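Local coordinates for methyltransferase-like protein 5 (Pyrococcus horikoshii, PDB 1WY7) that is a putative RNA methyltransferase of the S-adenosylmethionine-dependent type, with the class I fold of a seven-stranded sheet and S-adenosyl-L-homocysteine bound, at residues N119-F122 / H128-R131; E153-I158 / R172-I177. One frame throughout, in Å; residues are numbered along the deposited sequence.

Interaction 1 of 2, residues N119-F122 / H128-R131; sequences NPPF and HADR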
loop_
_atom_site.group_PDB
_atom_site.type_symbol
_atom_site.label_atom_id
_atom_site.label_comp_id
_atom_site.label_asym_id
_atom_site.label_seq_id
_atom_site.Cartn_x
_atom_site.Cartn_y
_atom_site.Cartn_z
ATOM N N ASN A 119 -1.765 0.403 -0.874
ATOM C CA ASN A 119 -2.657 1.555 -0.951
ATOM C C ASN A 119 -3.276 1.292 -2.326
ATOM O O ASN A 119 -2.950 1.967 -3.301
ATOM C CB ASN A 119 -1.847 2.861 -0.975
ATOM C CG ASN A 119 -2.721 4.102 -1.079
ATOM O OD1 ASN A 119 -2.215 5.216 -1.185
ATOM N ND2 ASN A 119 -4.033 3.918 -1.046
ATOM N N PRO A 120 -4.162 0.284 -2.421
ATOM C CA PRO A 120 -4.810 -0.072 -3.688
ATOM C C PRO A 120 -5.865 0.917 -4.132
ATOM O O PRO A 120 -6.304 1.750 -3.353
ATOM C CB PRO A 120 -5.397 -1.450 -3.383
ATOM C CG PRO A 120 -5.849 -1.289 -1.950
ATOM C CD PRO A 120 -4.689 -0.536 -1.309
ATOM N N PRO A 121 -6.266 0.855 -5.411
ATOM C CA PRO A 121 -7.299 1.788 -5.871
ATOM C C PRO A 121 -8.564 1.474 -5.085
ATOM O O PRO A 121 -8.827 0.310 -4.783
ATOM C CB PRO A 121 -7.432 1.458 -7.363
ATOM C CG PRO A 121 -6.949 0.056 -7.463
ATOM C CD PRO A 121 -5.775 0.025 -6.520
ATOM N N PHE A 122 -9.328 2.502 -4.734
ATOM C CA PHE A 122 -10.549 2.287 -3.974
ATOM C C PHE A 122 -11.675 1.731 -4.852
ATOM O O PHE A 122 -12.657 1.184 -4.349
ATOM C CB PHE A 122 -10.959 3.589 -3.280
ATOM C CG PHE A 122 -9.904 4.126 -2.342
ATOM C CD1 PHE A 122 -9.190 3.261 -1.514
ATOM C CD2 PHE A 122 -9.625 5.489 -2.283
ATOM C CE1 PHE A 122 -8.214 3.743 -0.642
ATOM C CE2 PHE A 122 -8.653 5.979 -1.411
ATOM C CZ PHE A 122 -7.947 5.102 -0.592
ATOM N N HIS A 128 -15.097 -2.172 -8.634
ATOM C CA HIS A 128 -14.400 -3.245 -7.926
ATOM C C HIS A 128 -12.898 -3.374 -8.213
ATOM O O HIS A 128 -12.348 -4.473 -8.136
ATOM C CB HIS A 128 -15.054 -4.584 -8.261
ATOM C CG HIS A 128 -16.516 -4.641 -7.953
ATOM N ND1 HIS A 128 -17.126 -3.775 -7.074
ATOM C CD2 HIS A 128 -17.480 -5.497 -8.370
ATOM C CE1 HIS A 128 -18.404 -4.094 -6.960
ATOM N NE2 HIS A 128 -18.642 -5.137 -7.737
ATOM N N ALA A 129 -12.237 -2.269 -8.538
ATOM C CA ALA A 129 -10.812 -2.309 -8.850
ATOM C C ALA A 129 -9.961 -2.791 -7.675
ATOM O O ALA A 129 -8.854 -3.281 -7.867
ATOM C CB ALA A 129 -10.339 -0.930 -9.312
ATOM N N ASP A 130 -10.494 -2.677 -6.462
ATOM C CA ASP A 130 -9.768 -3.087 -5.269
ATOM C C ASP A 130 -9.811 -4.590 -4.981
ATOM O O ASP A 130 -8.926 -5.128 -4.303
ATOM C CB ASP A 130 -10.297 -2.299 -4.066
ATOM C CG ASP A 130 -11.777 -2.543 -3.807
ATOM O OD1 ASP A 130 -12.514 -2.913 -4.749
ATOM O OD2 ASP A 130 -12.207 -2.350 -2.650
ATOM N N ARG A 131 -10.818 -5.278 -5.507
ATOM C CA ARG A 131 -10.942 -6.715 -5.257
ATOM C C ARG A 131 -9.769 -7.564 -5.735
ATOM O O ARG A 131 -9.347 -8.481 -5.031
ATOM C CB ARG A 131 -12.266 -7.228 -5.823
ATOM C CG ARG A 131 -13.457 -6.722 -5.018
ATOM C CD ARG A 131 -14.655 -6.509 -5.911
ATOM N NE ARG A 131 -15.687 -7.522 -5.729
ATOM C CZ ARG A 131 -16.734 -7.379 -4.925
ATOM N NH1 ARG A 131 -16.888 -6.257 -4.232
ATOM N NH2 ARG A 131 -17.621 -8.357 -4.813
#
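D130 turns its CG into the crowded position between its backbone N and carbonyl carbon (chi1 61°), which swings the carboxylate past F122 while CB rests against P121. P121 itself is extended (psi 143°), presenting its carbonyl to that CB. These prolines belong to N119-P120-P121-F122, the NPPF form of the Asn/Asp-Pro-Pro-aromatic motif of N6-type methyltransferases, which follows strand 115-118 in the Rossmann-like sheet. H128-R131 is the type I turn leading into helix 131-140, closed by R131 N to H128 O at 3.1 Å. Both ends of this loop thus fold back on each other, and no hydrogen bond spans them.

The grip is by shape. P121 O lies 3.1 Å from D130 CB, a close approach of carbonyl to methylene. One residue on, F122 O stands 3.9 Å from D130 OD2, acceptor beside acceptor, so no hydrogen bond forms between them. At the other end of the contact the P121 ring touches the turn through its outermost carbon, CG.

Behind this, N119 is held by T30 and Y28, which bond its OD1 and ND2, while E26 takes the backbone N of F122. N119 lines the S-adenosyl-L-homocysteine pocket, and the P121 ring lies about 4 Å from that ligand at the nearest atoms, consistent with the motif's usual place beside the cofactor. Within the turn, the modelled R131 NH1 sits 3.7 Å above the plane of the H128 ring, over the centre, though the placement of that arginine side chain is uncertain. P121 CG rests 4.0 Å from the methyl A129 CB, with A129 O beside it at 3.9 Å.

Interaction 2 of 2, residues E153-I158 / R172-I177; sequences EVRRFI and RLTTKI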
loop_
_atom_site.group_PDB
_atom_site.type_symbol
_atom_site.label_atom_id
_atom_site.label_comp_id
_atom_site.label_asym_id
_atom_site.label_seq_id
_atom_site.Cartn_x
_atom_site.Cartn_y
_atom_site.Cartn_z
ATOM N N GLU A 153 -20.582 1.264 3.791
ATOM C CA GLU A 153 -20.690 0.191 2.794
ATOM C C GLU A 153 -19.345 -0.500 2.583
ATOM O O GLU A 153 -19.255 -1.730 2.540
ATOM C CB GLU A 153 -21.163 0.741 1.444
ATOM C CG GLU A 153 -22.092 1.947 1.522
ATOM C CD GLU A 153 -21.344 3.271 1.674
ATOM O OE1 GLU A 153 -20.541 3.605 0.774
ATOM O OE2 GLU A 153 -21.567 3.979 2.686
ATOM N N VAL A 154 -18.291 0.294 2.444
ATOM C CA VAL A 154 -16.972 -0.270 2.239
ATOM C C VAL A 154 -16.548 -1.118 3.436
ATOM O O VAL A 154 -16.086 -2.250 3.263
ATOM C CB VAL A 154 -15.926 0.838 1.971
ATOM C CG1 VAL A 154 -14.538 0.218 1.752
ATOM C CG2 VAL A 154 -16.335 1.635 0.751
ATOM N N ARG A 155 -16.714 -0.580 4.643
ATOM C CA ARG A 155 -16.345 -1.308 5.854
ATOM C C ARG A 155 -17.062 -2.653 5.927
ATOM O O ARG A 155 -16.456 -3.676 6.257
ATOM C CB ARG A 155 -16.683 -0.476 7.092
ATOM C CG ARG A 155 -15.902 0.823 7.174
ATOM C CD ARG A 155 -16.266 1.665 8.388
ATOM N NE ARG A 155 -15.154 2.538 8.740
ATOM C CZ ARG A 155 -15.157 3.414 9.743
ATOM N NH1 ARG A 155 -14.075 4.151 9.971
ATOM N NH2 ARG A 155 -16.234 3.562 10.512
ATOM N N ARG A 156 -18.362 -2.644 5.637
ATOM C CA ARG A 156 -19.161 -3.866 5.656
ATOM C C ARG A 156 -18.590 -4.869 4.661
ATOM O O ARG A 156 -18.413 -6.041 4.975
ATOM C CB ARG A 156 -20.621 -3.558 5.282
ATOM C CG ARG A 156 -21.454 -4.813 4.998
ATOM C CD ARG A 156 -22.865 -4.508 4.470
ATOM N NE ARG A 156 -23.700 -3.852 5.474
ATOM C CZ ARG A 156 -25.022 -3.719 5.385
ATOM N NH1 ARG A 156 -25.693 -3.105 6.353
ATOM N NH2 ARG A 156 -25.676 -4.205 4.331
ATOM N N PHE A 157 -18.302 -4.398 3.456
ATOM C CA PHE A 157 -17.749 -5.276 2.429
ATOM C C PHE A 157 -16.385 -5.842 2.812
ATOM O O PHE A 157 -16.174 -7.057 2.762
ATOM C CB PHE A 157 -17.641 -4.555 1.082
ATOM C CG PHE A 157 -16.782 -5.286 0.073
ATOM C CD1 PHE A 157 -15.469 -4.889 -0.167
ATOM C CD2 PHE A 157 -17.277 -6.391 -0.611
ATOM C CE1 PHE A 157 -14.668 -5.582 -1.072
ATOM C CE2 PHE A 157 -16.484 -7.089 -1.516
ATOM C CZ PHE A 157 -15.177 -6.684 -1.747
ATOM N N ILE A 158 -15.460 -4.968 3.194
ATOM C CA ILE A 158 -14.128 -5.406 3.577
ATOM C C ILE A 158 -14.166 -6.476 4.663
ATOM O O ILE A 158 -13.440 -7.470 4.602
ATOM C CB ILE A 158 -13.287 -4.214 4.062
ATOM C CG1 ILE A 158 -13.041 -3.261 2.897
ATOM C CG2 ILE A 158 -11.950 -4.704 4.623
ATOM C CD1 ILE A 158 -12.087 -3.797 1.856
ATOM N N ARG A 172 -7.708 -1.555 12.816
ATOM C CA ARG A 172 -8.278 -0.639 11.840
ATOM C C ARG A 172 -8.096 0.760 12.412
ATOM O O ARG A 172 -8.706 1.106 13.425
ATOM C CB ARG A 172 -9.773 -0.905 11.595
ATOM C CG ARG A 172 -10.364 -0.035 10.468
ATOM C CD ARG A 172 -11.890 -0.080 10.399
ATOM N NE ARG A 172 -12.501 0.800 11.392
ATOM C CZ ARG A 172 -13.793 0.806 11.710
ATOM N NH1 ARG A 172 -14.245 1.650 12.629
ATOM N NH2 ARG A 172 -14.636 -0.034 11.121
ATOM N N LEU A 173 -7.237 1.549 11.777
ATOM C CA LEU A 173 -6.985 2.910 12.217
ATOM C C LEU A 173 -7.638 3.846 11.222
ATOM O O LEU A 173 -7.523 3.656 10.008
ATOM C CB LEU A 173 -5.482 3.198 12.286
ATOM C CG LEU A 173 -4.540 2.192 12.967
ATOM C CD1 LEU A 173 -3.285 2.939 13.379
ATOM C CD2 LEU A 173 -5.180 1.524 14.176
ATOM N N THR A 174 -8.321 4.861 11.729
ATOM C CA THR A 174 -8.988 5.807 10.855
ATOM C C THR A 174 -8.307 7.175 10.881
ATOM O O THR A 174 -8.048 7.734 11.953
ATOM C CB THR A 174 -10.465 5.939 11.248
ATOM O OG1 THR A 174 -11.039 4.628 11.351
ATOM C CG2 THR A 174 -11.232 6.742 10.207
ATOM N N THR A 175 -7.992 7.691 9.692
ATOM C CA THR A 175 -7.344 8.996 9.533
ATOM C C THR A 175 -7.831 9.717 8.291
ATOM O O THR A 175 -8.365 9.109 7.366
ATOM C CB THR A 175 -5.805 8.913 9.369
ATOM O OG1 THR A 175 -5.458 7.672 8.749
ATOM C CG2 THR A 175 -5.097 9.071 10.702
ATOM N N LYS A 176 -7.614 11.025 8.275
ATOM C CA LYS A 176 -8.001 11.858 7.151
ATOM C C LYS A 176 -6.745 12.157 6.358
ATOM O O LYS A 176 -5.716 12.520 6.929
ATOM C CB LYS A 176 -8.602 13.174 7.650
ATOM C CG LYS A 176 -9.449 13.012 8.901
ATOM C CD LYS A 176 -10.170 14.295 9.299
ATOM C CE LYS A 176 -11.416 14.510 8.457
ATOM N NZ LYS A 176 -12.244 15.636 8.968
ATOM N N ILE A 177 -6.808 11.988 5.046
ATOM C CA ILE A 177 -5.650 12.290 4.218
ATOM C C ILE A 177 -6.021 13.411 3.272
ATOM O O ILE A 177 -7.198 13.720 3.090
ATOM C CB ILE A 177 -5.191 11.075 3.382
ATOM C CG1 ILE A 177 -6.302 10.641 2.414
ATOM C CG2 ILE A 177 -4.785 9.934 4.318
ATOM C CD1 ILE A 177 -5.879 9.527 1.464
#
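R155 and R172 lay their guanidinium groups flat on one another, centres 3.5 Å apart and planes at 11°. R155 reaches out from helix 152-164 on a chain extended from CG to NE; R172 rises from strand 167-179, bent at chi3 (80°), which brings its plane under that of R155. The overlap is offset: R172 NH1 lies 3.5 Å from R155 NH2, and R172 NH2 the same distance from R155 NE. T174 approaches R155 NH1 too, with CG2 at the edge of the plane and OG1 at 3.4 Å, an angle too poor for a hydrogen bond.

The tight part is this stack and what underpins it: D196 of strand 191-202 takes a salt bridge from R155 NE and a hydrogen bond from T174 OG1, with a long, weak ion pair to R172 NE. Away from it the contact is loose, since R172 and T174 are exposed and the nearest CA atoms, of R155 and R172, are 10.1 Å apart. A leucine in place of R155 would probably cost D196 its salt bridge and leave R172 without the flat partner that steadies its guanidinium. The like charges probably tolerate this stack because D196 offsets them, firmly at R155 and only weakly at R172.

In the fold
Interaction 1 is partly buried, beside the cofactor, and interaction 2 sits on the surface, away from the annotated sites. The first folds one loop on itself, between strand 115-118 and helix 131-140; the second ties helix 152-164 to 167-179, an outermost strand of the sheet. Their chemistry follows: proline, methyl and carbonyl contacts in the partly buried loop, stacked guanidinium groups beside an acid at the surface. Neither has a hydrogen bond between its own segments; polar groups pair elsewhere, E26 at F122 N in interaction 1 and D196 in interaction 2. Strand 191-202 borders both: I193 and V195 pack on F122, and D196 pairs with R155 and T174. The centres are 13 Å apart.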